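Side-chain contacts in putative DNA helicase (Lactobacillus plantarum, PDB 3DMN), which is probably a UvrD-like DNA helicase that couples nucleotide hydrolysis to strand separation, and is represented by its C-terminal domain: residues T12-E17 with L148-V153; Q49-L54 with K79-R84; I67-A72 with E131-L136. All blocks are in the same frame, centred on the assembly; numbering follows the deposited sequence. Where two conformers were deposited one is given.

The three contacts surround one parallel sheet in a domain of P-loop NTPase type, and only interaction 1 has a strand of that sheet touching across it. There helix 9-16 packs on strand 147-153, whereas interaction 2 joins helix 43-59 to the end of helix 71-82; their centres lie about 20 Å apart, on opposite sides of the chain's centre. They meet where Val151 CG2 lies 4.3 Å from Val50 CG2. Interaction 3 is a surface contact, about 13 Å from interaction 1 and about 21 Å from interaction 2 between centres. Segment 67-72 runs into helix 71-82, whose far end forms interaction 2. Lys82 and Lys69, in interactions 2 and 3, each hold an acetate, probably from the crystallisation liquor.

Interaction 1 (T12-E17 with L148-V153); sequences TDFTKE and LTLVAV
Phe14 and Thr15 meet Leu148 and Leu150 from a helical turn closed by the shortest polar bond within the two segments, 2.9 Å from Lys16 N to Thr12 O. Thr15 OG1 turns back to the carbonyl of Ile11 and leaves its methyl for the contact, with CG2 4.3 Å from Leu148 CD2. On the far side of the same turn, Lys16 NZ reaches Asp13 OD1 at 3.0 Å, coming from above the carboxylate plane.

Between helix and strand the contact is wholly apolar. Phe14 has CG anti to its own nitrogen (chi1 173°), a setting that sends the ring out toward the strand. Its CD2 is 3.7 Å from Leu148 CD2, and the two side chains cross nearly at right angles. Leu150 instead comes from the opposite direction: its CD1 is 4.1 Å from Phe14 CE2, and both its methyls approach CZ. The methyls meet the ring obliquely. All four touching residues are buried.

The axes of 12-16 and 148-153 approach to 11.3 Å at 40°, a helix laid over a parallel sheet. Tyr138 and Cys141 of helix 134-141 touch Thr15, and Cys141 also touches Leu148; Val120 of strand 118-121 lies beside both leucines, and on the other face Thr149 and Val151 meet helix 43-59.

Interaction 2 (Q49-L54 with K79-R84); sequences QVVDQL and KALKAR. With ACT (acetate ion), chain F.
Leu81, Val51 and Arg84 bury the most surface where helix 43-59 meets the C-terminal end of helix 71-82 and the turn after it. Leu81 CD2 is the shared methyl: it lies 3.9 Å from Val50 CG1 and equally close to Val51 CG2, bridging two successive residues of helix 43-59. Although the CB of Leu81 does not point at that helix, the branch beyond CG carries CD2 across to it, nearly perpendicular to the side chain of Val50.

Val51 CG2 also receives the aliphatic root of Arg84, with Arg84 CB 3.9 Å away and CG as near. A bend at chi2 (-47°) then turns the arginine along helix 43-59, where NH1 pairs with Asp48 and NH2 with Glu44. Arg84 thus ties the turn to helix 43-59 twice, by methylene contact at its base and by two salt bridges at its end. Lys82, by contrast, runs extended away from Val51, and its NZ donates to OXT of the chain F acetate at 2.9 Å; that ion is also held by Leu90 N.

Strand 64-68 connects the two helices, and its Ile66 touches both Val50 and Leu81, so the pair packs side by side on one face of the parallel sheet, with Trp121 of strand 118-121 also beneath Val50.

Interaction 3 (I67-A72 with E131-L136); sequences IGKSLA and EDERQL. With ACT (acetate ion), chain E.
Lys69 and Glu133 face each other with opposite charges yet stop short of a salt bridge: Lys69 NZ stays 4.1 Å from Glu133 OE2. Each group has closer partners. Lys69 NZ donates to OXT of the chain E acetate at 2.8 Å and also bonds to the carbonyl of Asn127, while Glu133 OE1 accepts the backbone N-H groups of Gln129 and Arg130. The carboxylate is therefore tied to the loop leading into helix 134-141.

The direct touch is apolar and lies nearer the root of the lysine. Leu136 CD2 sits 3.8 Å from Lys69 CG, with CD only slightly farther, and the two side chains cross at about a right angle. From CB to CD the lysine runs extended; a turn at chi3 (63°) then bends its end out of that line and brings NZ to the acetate.

In the fold, the loop leaving the C-terminal end of strand 64-68 here meets the N-terminal end of helix 134-141 at the surface. Arg134 and Glu131 form a two-bond salt bridge within 131-136, side-on, with NE donating to OE1 at 2.9 Å and NH2 to the syn lone pair of OE2; NH1 bonds to the carbonyls of Ile18 and Leu159.

The chemistry thus divides one side chain in two: methylenes packed on Leu136, and an amino group held by a carbonyl and a small anion, to which Glu133 probably adds only a longer-range attraction.

Interaction 1 (T12-E17 with L148-V153)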
ATOM      1  N   THR A  12     -12.281   0.822   5.704  1.00 27.97           N
ATOM      2  CA  THR A  12     -13.491   0.434   4.978  1.00 28.47           C
ATOM      3  C   THR A  12     -14.098   1.622   4.223  1.00 28.17           C
ATOM      4  O   THR A  12     -14.463   1.522   3.054  1.00 28.31           O
ATOM      5  CB  THR A  12     -14.504  -0.146   5.987  1.00 28.90           C
ATOM      6  OG1 THR A  12     -13.953  -1.363   6.522  1.00 33.88           O
ATOM      7  CG2 THR A  12     -15.848  -0.392   5.316  1.00 32.17           C
ATOM      8  N   ASP A  13     -14.199   2.750   4.913  1.00 26.82           N
ATOM      9  CA  ASP A  13     -14.785   3.926   4.315  1.00 26.86           C
ATOM     10  C   ASP A  13     -13.947   4.535   3.183  1.00 27.51           C
ATOM     11  O   ASP A  13     -14.493   4.953   2.170  1.00 28.39           O
ATOM     12  CB  ASP A  13     -15.043   4.989   5.377  1.00 25.89           C
ATOM     13  CG  ASP A  13     -16.264   4.697   6.193  1.00 27.70           C
ATOM     14  OD1 ASP A  13     -17.012   3.711   5.922  1.00 27.09           O
ATOM     15  OD2 ASP A  13     -16.508   5.461   7.169  1.00 28.54           O
ATOM     16  N   PHE A  14     -12.644   4.630   3.400  1.00 27.45           N
ATOM     17  CA  PHE A  14     -11.744   5.071   2.340  1.00 28.16           C
ATOM     18  C   PHE A  14     -11.827   4.125   1.116  1.00 28.21           C
ATOM     19  O   PHE A  14     -12.055   4.570  -0.040  1.00 28.31           O
ATOM     20  CB  PHE A  14     -10.324   5.119   2.893  1.00 27.51           C
ATOM     21  CG  PHE A  14      -9.288   5.405   1.829  1.00 28.17           C
ATOM     22  CD1 PHE A  14      -8.951   6.721   1.524  1.00 29.96           C
ATOM     23  CD2 PHE A  14      -8.604   4.368   1.218  1.00 29.46           C
ATOM     24  CE1 PHE A  14      -7.972   7.020   0.530  1.00 30.68           C
ATOM     25  CE2 PHE A  14      -7.638   4.628   0.239  1.00 27.95           C
ATOM     26  CZ  PHE A  14      -7.293   5.943  -0.094  1.00 28.47           C
ATOM     27  N   THR A  15     -11.704   2.814   1.361  1.00 28.84           N
ATOM     28  CA  THR A  15     -11.677   1.905   0.232  1.00 29.34           C
ATOM     29  C   THR A  15     -12.992   1.821  -0.537  1.00 29.68           C
ATOM     30  O   THR A  15     -12.982   1.678  -1.761  1.00 29.38           O
ATOM     31  CB  THR A  15     -11.201   0.502   0.638  1.00 29.94           C
ATOM     32  OG1 THR A  15     -12.130  -0.078   1.574  1.00 32.54           O
ATOM     33  CG2 THR A  15      -9.811   0.563   1.248  1.00 29.85           C
ATOM     34  N   LYS A  16     -14.128   1.913   0.164  1.00 28.55           N
ATOM     35  CA  LYS A  16     -15.415   1.771  -0.521  1.00 30.01           C
ATOM     36  C   LYS A  16     -15.551   2.834  -1.630  1.00 29.93           C
ATOM     37  O   LYS A  16     -16.180   2.597  -2.645  1.00 29.63           O
ATOM     38  CB  LYS A  16     -16.589   1.840   0.468  1.00 30.44           C
ATOM     39  CG  LYS A  16     -16.877   3.232   0.986  1.00 35.20           C
ATOM     40  CD  LYS A  16     -17.819   3.228   2.152  1.00 39.23           C
ATOM     41  CE  LYS A  16     -17.964   4.657   2.659  1.00 39.43           C
ATOM     42  NZ  LYS A  16     -19.014   4.545   3.798  1.00 40.41           N
ATOM     43  N   GLU A  17     -14.941   4.002  -1.429  1.00 28.62           N
ATOM     44  CA  GLU A  17     -15.151   5.128  -2.343  1.00 29.00           C
ATOM     45  C   GLU A  17     -14.256   5.009  -3.567  1.00 28.85           C
ATOM     46  O   GLU A  17     -14.356   5.828  -4.496  1.00 29.26           O
ATOM     47  CB  GLU A  17     -14.901   6.442  -1.611  1.00 29.41           C
ATOM     48  CG  GLU A  17     -15.905   6.638  -0.457  1.00 28.74           C
ATOM     49  CD  GLU A  17     -16.218   8.096  -0.147  1.00 30.24           C
ATOM     50  OE1 GLU A  17     -15.509   9.001  -0.587  1.00 29.26           O
ATOM     51  OE2 GLU A  17     -17.159   8.323   0.656  1.00 29.26           O
ATOM     52  N   LEU A 148      -3.206   1.611   6.760  1.00 26.42           N
ATOM     53  CA  LEU A 148      -3.098   1.669   5.298  1.00 25.96           C
ATOM     54  C   LEU A 148      -2.379   2.945   4.897  1.00 27.78           C
ATOM     55  O   LEU A 148      -2.783   4.049   5.287  1.00 28.11           O
ATOM     56  CB  LEU A 148      -4.494   1.618   4.675  1.00 26.47           C
ATOM     57  CG  LEU A 148      -4.572   1.862   3.167  1.00 26.48           C
ATOM     58  CD1 LEU A 148      -3.828   0.750   2.393  1.00 27.80           C
ATOM     59  CD2 LEU A 148      -6.069   2.028   2.685  1.00 27.09           C
ATOM     60  N   THR A 149      -1.336   2.773   4.089  1.00 26.92           N
ATOM     61  CA  THR A 149      -0.505   3.896   3.619  1.00 26.77           C
ATOM     62  C   THR A 149      -0.442   3.741   2.122  1.00 27.55           C
ATOM     63  O   THR A 149      -0.282   2.657   1.620  1.00 28.02           O
ATOM     64  CB  THR A 149       0.952   3.802   4.160  1.00 27.25           C
ATOM     65  OG1 THR A 149       0.937   3.867   5.581  1.00 28.29           O
ATOM     66  CG2 THR A 149       1.793   4.985   3.617  1.00 30.04           C
ATOM     67  N   LEU A 150      -0.583   4.856   1.407  1.00 27.28           N
ATOM     68  CA  LEU A 150      -0.389   4.870  -0.065  1.00 27.57           C
ATOM     69  C   LEU A 150       0.724   5.829  -0.368  1.00 27.94           C
ATOM     70  O   LEU A 150       0.686   6.989   0.046  1.00 29.36           O
ATOM     71  CB  LEU A 150      -1.656   5.293  -0.840  1.00 28.59           C
ATOM     72  CG  LEU A 150      -2.815   4.304  -0.861  1.00 29.04           C
ATOM     73  CD1 LEU A 150      -3.542   4.295   0.452  1.00 31.77           C
ATOM     74  CD2 LEU A 150      -3.805   4.769  -1.957  1.00 31.38           C
ATOM     75  N   VAL A 151       1.691   5.346  -1.140  1.00 26.84           N
ATOM     76  CA  VAL A 151       2.799   6.204  -1.622  1.00 27.14           C
ATOM     77  C   VAL A 151       2.688   6.337  -3.111  1.00 27.99           C
ATOM     78  O   VAL A 151       2.586   5.337  -3.796  1.00 27.88           O
ATOM     79  CB  VAL A 151       4.205   5.626  -1.232  1.00 27.80           C
ATOM     80  CG1 VAL A 151       5.339   6.500  -1.797  1.00 29.25           C
ATOM     81  CG2 VAL A 151       4.348   5.503   0.289  1.00 28.21           C
ATOM     82  N   ALA A 152       2.721   7.575  -3.626  1.00 27.13           N
ATOM     83  CA  ALA A 152       2.603   7.775  -5.086  1.00 27.57           C
ATOM     84  C   ALA A 152       3.811   8.557  -5.519  1.00 28.83           C
ATOM     85  O   ALA A 152       4.210   9.487  -4.827  1.00 30.16           O
ATOM     86  CB  ALA A 152       1.320   8.596  -5.416  1.00 29.53           C
ATOM     87  N   VAL A 153       4.373   8.191  -6.660  1.00 26.26           N
ATOM     88  CA  VAL A 153       5.508   8.921  -7.251  1.00 27.40           C
ATOM     89  C   VAL A 153       4.946   9.748  -8.408  1.00 28.00           C
ATOM     90  O   VAL A 153       4.416   9.204  -9.410  1.00 28.69           O
ATOM     91  CB  VAL A 153       6.562   7.965  -7.783  1.00 27.93           C
ATOM     92  CG1 VAL A 153       7.690   8.771  -8.468  1.00 29.47           C
ATOM     93  CG2 VAL A 153       7.137   7.156  -6.607  1.00 29.89           C
TER

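Interaction 2 (Q49-L54 with K79-R84)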
ATOM      1  N   GLN A  49       9.901   7.400   1.667  1.00 26.49           N
ATOM      2  CA  GLN A  49       8.660   7.346   2.441  0.50 27.37           C
ATOM      3  C   GLN A  49       8.323   5.936   2.873  1.00 27.51           C
ATOM      4  O   GLN A  49       7.778   5.735   3.976  1.00 28.34           O
ATOM      5  CB  GLN A  49       7.477   7.997   1.710  0.50 26.94           C
ATOM      6  CG  GLN A  49       6.175   7.944   2.513  0.50 28.63           C
ATOM      7  CD  GLN A  49       6.234   8.575   3.909  0.50 26.90           C
ATOM      8  OE1 GLN A  49       6.966   9.543   4.162  0.50 31.26           O
ATOM      9  NE2 GLN A  49       5.435   8.026   4.826  0.50 28.35           N
ATOM     10  N   VAL A  50       8.615   4.954   2.025  1.00 26.98           N
ATOM     11  CA  VAL A  50       8.412   3.548   2.410  1.00 26.02           C
ATOM     12  C   VAL A  50       9.291   3.197   3.634  1.00 26.05           C
ATOM     13  O   VAL A  50       8.834   2.563   4.594  1.00 26.38           O
ATOM     14  CB  VAL A  50       8.711   2.598   1.254  1.00 26.97           C
ATOM     15  CG1 VAL A  50       8.621   1.180   1.708  1.00 26.87           C
ATOM     16  CG2 VAL A  50       7.710   2.855   0.093  1.00 28.51           C
ATOM     17  N   VAL A  51      10.554   3.596   3.587  1.00 25.74           N
ATOM     18  CA  VAL A  51      11.476   3.329   4.711  1.00 27.33           C
ATOM     19  C   VAL A  51      10.929   3.944   6.013  1.00 27.45           C
ATOM     20  O   VAL A  51      10.871   3.301   7.085  1.00 27.57           O
ATOM     21  CB  VAL A  51      12.876   3.879   4.376  1.00 27.07           C
ATOM     22  CG1 VAL A  51      13.778   3.919   5.609  1.00 28.60           C
ATOM     23  CG2 VAL A  51      13.525   2.988   3.309  1.00 30.06           C
ATOM     24  N   ASP A  52      10.484   5.189   5.889  1.00 27.09           N
ATOM     25  CA  ASP A  52       9.970   5.951   7.003  1.00 28.13           C
ATOM     26  C   ASP A  52       8.678   5.327   7.562  1.00 28.54           C
ATOM     27  O   ASP A  52       8.516   5.208   8.803  1.00 30.23           O
ATOM     28  CB  ASP A  52       9.711   7.379   6.592  1.00 28.96           C
ATOM     29  CG  ASP A  52      10.974   8.146   6.319  1.00 29.27           C
ATOM     30  OD1 ASP A  52      12.079   7.599   6.500  1.00 29.90           O
ATOM     31  OD2 ASP A  52      10.840   9.341   5.959  1.00 30.79           O
ATOM     32  N   GLN A  53       7.780   4.922   6.662  1.00 27.74           N
ATOM     33  CA  GLN A  53       6.546   4.264   7.090  1.00 28.46           C
ATOM     34  C   GLN A  53       6.803   2.918   7.774  1.00 28.73           C
ATOM     35  O   GLN A  53       6.155   2.569   8.757  1.00 29.18           O
ATOM     36  CB  GLN A  53       5.590   4.090   5.910  1.00 28.55           C
ATOM     37  CG  GLN A  53       4.181   3.642   6.371  1.00 30.01           C
ATOM     38  CD  GLN A  53       3.463   4.733   7.124  1.00 30.81           C
ATOM     39  OE1 GLN A  53       2.903   4.500   8.210  1.00 35.57           O
ATOM     40  NE2 GLN A  53       3.507   5.926   6.590  1.00 29.10           N
ATOM     41  N   LEU A  54       7.774   2.168   7.260  1.00 28.47           N
ATOM     42  CA  LEU A  54       8.111   0.881   7.866  1.00 29.64           C
ATOM     43  C   LEU A  54       8.606   1.110   9.292  1.00 29.85           C
ATOM     44  O   LEU A  54       8.226   0.389  10.210  1.00 30.60           O
ATOM     45  CB  LEU A  54       9.166   0.186   7.028  1.00 29.22           C
ATOM     46  CG  LEU A  54       8.654  -0.421   5.702  1.00 29.23           C
ATOM     47  CD1 LEU A  54       9.831  -0.885   4.892  1.00 31.77           C
ATOM     48  CD2 LEU A  54       7.688  -1.594   5.957  1.00 31.60           C
ATOM     49  N   LYS A  79      14.854  -4.030  -4.950  1.00 27.45           N
ATOM     50  CA  LYS A  79      16.279  -3.696  -5.132  1.00 27.58           C
ATOM     51  C   LYS A  79      16.579  -2.402  -4.362  1.00 27.42           C
ATOM     52  O   LYS A  79      17.583  -2.304  -3.659  1.00 27.52           O
ATOM     53  CB  LYS A  79      16.571  -3.514  -6.618  1.00 28.34           C
ATOM     54  CG  LYS A  79      17.997  -3.056  -6.869  1.00 30.40           C
ATOM     55  CD  LYS A  79      18.259  -2.843  -8.356  1.00 35.68           C
ATOM     56  CE  LYS A  79      19.620  -2.180  -8.559  1.00 38.78           C
ATOM     57  NZ  LYS A  79      19.951  -1.918  -9.998  1.00 44.07           N
ATOM     58  N   ALA A  80      15.698  -1.405  -4.494  1.00 27.03           N
ATOM     59  CA  ALA A  80      15.928  -0.106  -3.844  1.00 27.35           C
ATOM     60  C   ALA A  80      15.894  -0.260  -2.313  1.00 27.20           C
ATOM     61  O   ALA A  80      16.756   0.274  -1.610  1.00 28.05           O
ATOM     62  CB  ALA A  80      14.901   0.888  -4.283  1.00 28.54           C
ATOM     63  N   LEU A  81      14.939  -1.037  -1.791  1.00 26.54           N
ATOM     64  CA  LEU A  81      14.831  -1.151  -0.347  1.00 26.16           C
ATOM     65  C   LEU A  81      16.033  -1.896   0.237  1.00 25.00           C
ATOM     66  O   LEU A  81      16.538  -1.564   1.324  1.00 25.39           O
ATOM     67  CB  LEU A  81      13.552  -1.870   0.028  1.00 27.15           C
ATOM     68  CG  LEU A  81      12.284  -1.018  -0.126  1.00 27.18           C
ATOM     69  CD1 LEU A  81      11.117  -1.995   0.130  1.00 31.18           C
ATOM     70  CD2 LEU A  81      12.248   0.161   0.882  1.00 29.51           C
ATOM     71  N   LYS A  82      16.528  -2.897  -0.487  1.00 25.13           N
ATOM     72  CA  LYS A  82      17.737  -3.599   0.014  1.00 25.34           C
ATOM     73  C   LYS A  82      18.916  -2.631   0.087  1.00 25.02           C
ATOM     74  O   LYS A  82      19.721  -2.696   1.003  1.00 24.32           O
ATOM     75  CB  LYS A  82      18.069  -4.803  -0.870  1.00 26.60           C
ATOM     76  CG  LYS A  82      17.057  -5.939  -0.669  1.00 27.13           C
ATOM     77  CD  LYS A  82      17.511  -7.177  -1.445  1.00 30.01           C
ATOM     78  CE  LYS A  82      16.528  -8.359  -1.316  1.00 29.78           C
ATOM     79  NZ  LYS A  82      16.961  -9.549  -2.189  1.00 31.49           N
ATOM     80  N   ALA A  83      18.993  -1.719  -0.881  1.00 25.32           N
ATOM     81  CA  ALA A  83      20.024  -0.675  -0.877  1.00 24.90           C
ATOM     82  C   ALA A  83      19.771   0.403   0.187  1.00 25.68           C
ATOM     83  O   ALA A  83      20.622   1.287   0.388  1.00 27.05           O
ATOM     84  CB  ALA A  83      20.137  -0.060  -2.318  1.00 26.26           C
ATOM     85  N   ARG A  84      18.657   0.301   0.917  1.00 24.58           N
ATOM     86  CA  ARG A  84      18.449   1.153   2.100  1.00 25.75           C
ATOM     87  C   ARG A  84      18.695   0.400   3.386  1.00 26.80           C
ATOM     88  O   ARG A  84      18.414   0.927   4.489  1.00 26.43           O
ATOM     89  CB  ARG A  84      17.012   1.726   2.161  1.00 26.26           C
ATOM     90  CG  ARG A  84      16.634   2.543   0.943  1.00 27.34           C
ATOM     91  CD  ARG A  84      17.693   3.589   0.507  1.00 27.09           C
ATOM     92  NE  ARG A  84      17.087   4.397  -0.579  1.00 29.94           N
ATOM     93  CZ  ARG A  84      16.201   5.388  -0.392  1.00 29.04           C
ATOM     94  NH1 ARG A  84      15.822   5.744   0.853  1.00 28.29           N
ATOM     95  NH2 ARG A  84      15.702   6.013  -1.483  1.00 28.58           N
TER
HETATM   96  C   ACT F   5      14.056 -11.404  -1.898  1.00 33.84           C
HETATM   97  O   ACT F   5      13.113 -12.229  -1.783  1.00 33.98           O
HETATM   98  OXT ACT F   5      15.130 -11.670  -1.308  1.00 35.03           O
HETATM   99  CH3 ACT F   5      13.946 -10.204  -2.758  1.00 33.58           C

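Interaction 3 (I67-A72 with E131-L136)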
ATOM      1  N   ILE A  67       2.441  -3.820  -1.004  1.00 26.98           N
ATOM      2  CA  ILE A  67       1.826  -4.410  -2.226  1.00 28.66           C
ATOM      3  C   ILE A  67       2.109  -3.535  -3.435  1.00 29.81           C
ATOM      4  O   ILE A  67       1.730  -2.342  -3.445  1.00 29.66           O
ATOM      5  CB  ILE A  67       0.295  -4.605  -2.070  1.00 28.87           C
ATOM      6  CG1 ILE A  67       0.033  -5.391  -0.783  1.00 29.34           C
ATOM      7  CG2 ILE A  67      -0.261  -5.312  -3.312  1.00 28.41           C
ATOM      8  CD1 ILE A  67      -1.463  -5.680  -0.446  1.00 30.51           C
ATOM      9  N   GLY A  68       2.806  -4.098  -4.411  1.00 30.76           N
ATOM     10  CA  GLY A  68       3.100  -3.398  -5.703  1.00 30.11           C
ATOM     11  C   GLY A  68       2.166  -3.989  -6.773  1.00 29.17           C
ATOM     12  O   GLY A  68       1.652  -5.080  -6.623  1.00 29.97           O
ATOM     13  N   LYS A  69       1.955  -3.271  -7.852  1.00 28.07           N
ATOM     14  CA  LYS A  69       0.972  -3.706  -8.843  1.00 28.47           C
ATOM     15  C   LYS A  69       1.450  -4.936  -9.577  1.00 28.85           C
ATOM     16  O   LYS A  69       0.656  -5.868  -9.797  1.00 28.08           O
ATOM     17  CB  LYS A  69       0.681  -2.584  -9.832  1.00 28.96           C
ATOM     18  CG  LYS A  69      -0.362  -2.985 -10.876  1.00 28.51           C
ATOM     19  CD  LYS A  69      -0.765  -1.800 -11.808  1.00 30.08           C
ATOM     20  CE  LYS A  69       0.409  -1.298 -12.617  1.00 27.70           C
ATOM     21  NZ  LYS A  69      -0.061  -0.292 -13.668  1.00 30.16           N
ATOM     22  N   SER A  70       2.702  -4.877 -10.049  1.00 28.47           N
ATOM     23  CA  SER A  70       3.211  -5.892 -10.939  1.00 27.07           C
ATOM     24  C   SER A  70       4.512  -6.440 -10.410  1.00 27.33           C
ATOM     25  O   SER A  70       5.174  -5.794  -9.577  1.00 26.51           O
ATOM     26  CB  SER A  70       3.500  -5.254 -12.321  1.00 28.55           C
ATOM     27  OG  SER A  70       4.590  -4.330 -12.199  1.00 28.42           O
ATOM     28  N   LEU A  71       4.939  -7.600 -10.938  1.00 26.80           N
ATOM     29  CA  LEU A  71       6.250  -8.110 -10.531  1.00 27.00           C
ATOM     30  C   LEU A  71       7.374  -7.105 -10.822  1.00 27.95           C
ATOM     31  O   LEU A  71       8.263  -6.941 -10.002  1.00 27.17           O
ATOM     32  CB  LEU A  71       6.560  -9.458 -11.178  1.00 27.53           C
ATOM     33  CG  LEU A  71       7.922 -10.016 -10.801  1.00 28.95           C
ATOM     34  CD1 LEU A  71       7.964 -10.324  -9.285  1.00 32.67           C
ATOM     35  CD2 LEU A  71       8.222 -11.243 -11.627  1.00 31.11           C
ATOM     36  N   ALA A  72       7.370  -6.487 -12.002  1.00 27.78           N
ATOM     37  CA  ALA A  72       8.502  -5.622 -12.411  1.00 29.00           C
ATOM     38  C   ALA A  72       8.624  -4.469 -11.388  1.00 28.10           C
ATOM     39  O   ALA A  72       9.735  -4.097 -10.938  1.00 28.44           O
ATOM     40  CB  ALA A  72       8.250  -5.064 -13.787  1.00 29.70           C
ATOM     41  N   GLU A 131     -10.398   3.558 -15.481  1.00 28.84           N
ATOM     42  CA  GLU A 131     -11.565   3.182 -14.704  1.00 28.48           C
ATOM     43  C   GLU A 131     -11.582   1.697 -14.401  1.00 28.38           C
ATOM     44  O   GLU A 131     -12.021   1.283 -13.315  1.00 28.12           O
ATOM     45  CB  GLU A 131     -12.858   3.566 -15.388  1.00 30.46           C
ATOM     46  CG  GLU A 131     -13.033   5.081 -15.413  1.00 32.46           C
ATOM     47  CD  GLU A 131     -13.276   5.663 -14.017  1.00 34.22           C
ATOM     48  OE1 GLU A 131     -14.245   5.258 -13.352  1.00 34.57           O
ATOM     49  OE2 GLU A 131     -12.465   6.508 -13.608  1.00 38.12           O
ATOM     50  N   ASP A 132     -11.092   0.914 -15.346  1.00 27.49           N
ATOM     51  CA  ASP A 132     -11.095  -0.533 -15.145  1.00 27.32           C
ATOM     52  C   ASP A 132     -10.149  -0.978 -14.050  1.00 27.67           C
ATOM     53  O   ASP A 132     -10.242  -2.146 -13.626  1.00 28.64           O
ATOM     54  CB  ASP A 132     -10.764  -1.260 -16.464  1.00 26.75           C
ATOM     55  CG  ASP A 132     -11.105  -2.734 -16.396  1.00 27.24           C
ATOM     56  OD1 ASP A 132     -12.321  -2.998 -16.275  1.00 27.96           O
ATOM     57  OD2 ASP A 132     -10.180  -3.587 -16.496  1.00 27.34           O
ATOM     58  N   GLU A 133      -9.216  -0.104 -13.645  1.00 25.77           N
ATOM     59  CA  GLU A 133      -8.243  -0.419 -12.577  1.00 26.67           C
ATOM     60  C   GLU A 133      -8.796  -0.114 -11.174  1.00 27.44           C
ATOM     61  O   GLU A 133      -8.098  -0.324 -10.198  1.00 28.55           O
ATOM     62  CB  GLU A 133      -6.929   0.333 -12.817  1.00 27.03           C
ATOM     63  CG  GLU A 133      -6.178  -0.383 -13.955  1.00 28.49           C
ATOM     64  CD  GLU A 133      -4.963   0.365 -14.442  1.00 32.97           C
ATOM     65  OE1 GLU A 133      -5.014   1.614 -14.533  1.00 34.48           O
ATOM     66  OE2 GLU A 133      -3.962  -0.324 -14.767  1.00 32.24           O
ATOM     67  N   ARG A 134     -10.016   0.427 -11.079  1.00 27.97           N
ATOM     68  CA  ARG A 134     -10.575   0.706  -9.734  1.00 28.23           C
ATOM     69  C   ARG A 134     -10.670  -0.581  -8.912  1.00 27.92           C
ATOM     70  O   ARG A 134     -10.374  -0.587  -7.686  1.00 28.58           O
ATOM     71  CB  ARG A 134     -11.964   1.330  -9.861  1.00 28.08           C
ATOM     72  CG  ARG A 134     -11.892   2.796 -10.283  1.00 28.12           C
ATOM     73  CD  ARG A 134     -13.266   3.420 -10.313  1.00 26.86           C
ATOM     74  NE  ARG A 134     -13.121   4.797 -10.773  1.00 28.27           N
ATOM     75  CZ  ARG A 134     -12.709   5.811 -10.018  1.00 30.41           C
ATOM     76  NH1 ARG A 134     -12.457   5.623  -8.711  1.00 30.05           N
ATOM     77  NH2 ARG A 134     -12.541   7.011 -10.589  1.00 29.65           N
ATOM     78  N   GLN A 135     -11.089  -1.675  -9.553  1.00 28.59           N
ATOM     79  CA  GLN A 135     -11.294  -2.934  -8.806  1.00 29.02           C
ATOM     80  C   GLN A 135      -9.957  -3.376  -8.196  1.00 29.14           C
ATOM     81  O   GLN A 135      -9.882  -3.759  -7.025  1.00 29.03           O
ATOM     82  CB  GLN A 135     -11.837  -4.018  -9.734  1.00 30.77           C
ATOM     83  CG  GLN A 135     -12.017  -5.340  -9.036  1.00 34.30           C
ATOM     84  CD  GLN A 135     -13.022  -5.227  -7.900  1.00 39.47           C
ATOM     85  OE1 GLN A 135     -14.054  -4.576  -8.039  1.00 41.28           O
ATOM     86  NE2 GLN A 135     -12.728  -5.872  -6.786  1.00 44.92           N
ATOM     87  N   LEU A 136      -8.897  -3.306  -8.999  1.00 28.43           N
ATOM     88  CA  LEU A 136      -7.550  -3.652  -8.505  1.00 29.03           C
ATOM     89  C   LEU A 136      -7.116  -2.775  -7.328  1.00 28.46           C
ATOM     90  O   LEU A 136      -6.688  -3.296  -6.291  1.00 27.61           O
ATOM     91  CB  LEU A 136      -6.542  -3.532  -9.659  1.00 29.21           C
ATOM     92  CG  LEU A 136      -5.093  -3.754  -9.227  1.00 31.83           C
ATOM     93  CD1 LEU A 136      -4.869  -5.190  -8.816  1.00 33.64           C
ATOM     94  CD2 LEU A 136      -4.145  -3.384 -10.386  1.00 33.41           C
TER
HETATM   95  C   ACT E   4       2.781  -0.407 -15.447  1.00 24.01           C
HETATM   96  O   ACT E   4       2.574  -1.432 -14.753  1.00 26.31           O
HETATM   97  OXT ACT E   4       1.925   0.527 -15.406  1.00 23.09           O
HETATM   98  CH3 ACT E   4       4.000  -0.392 -16.288  1.00 25.46           C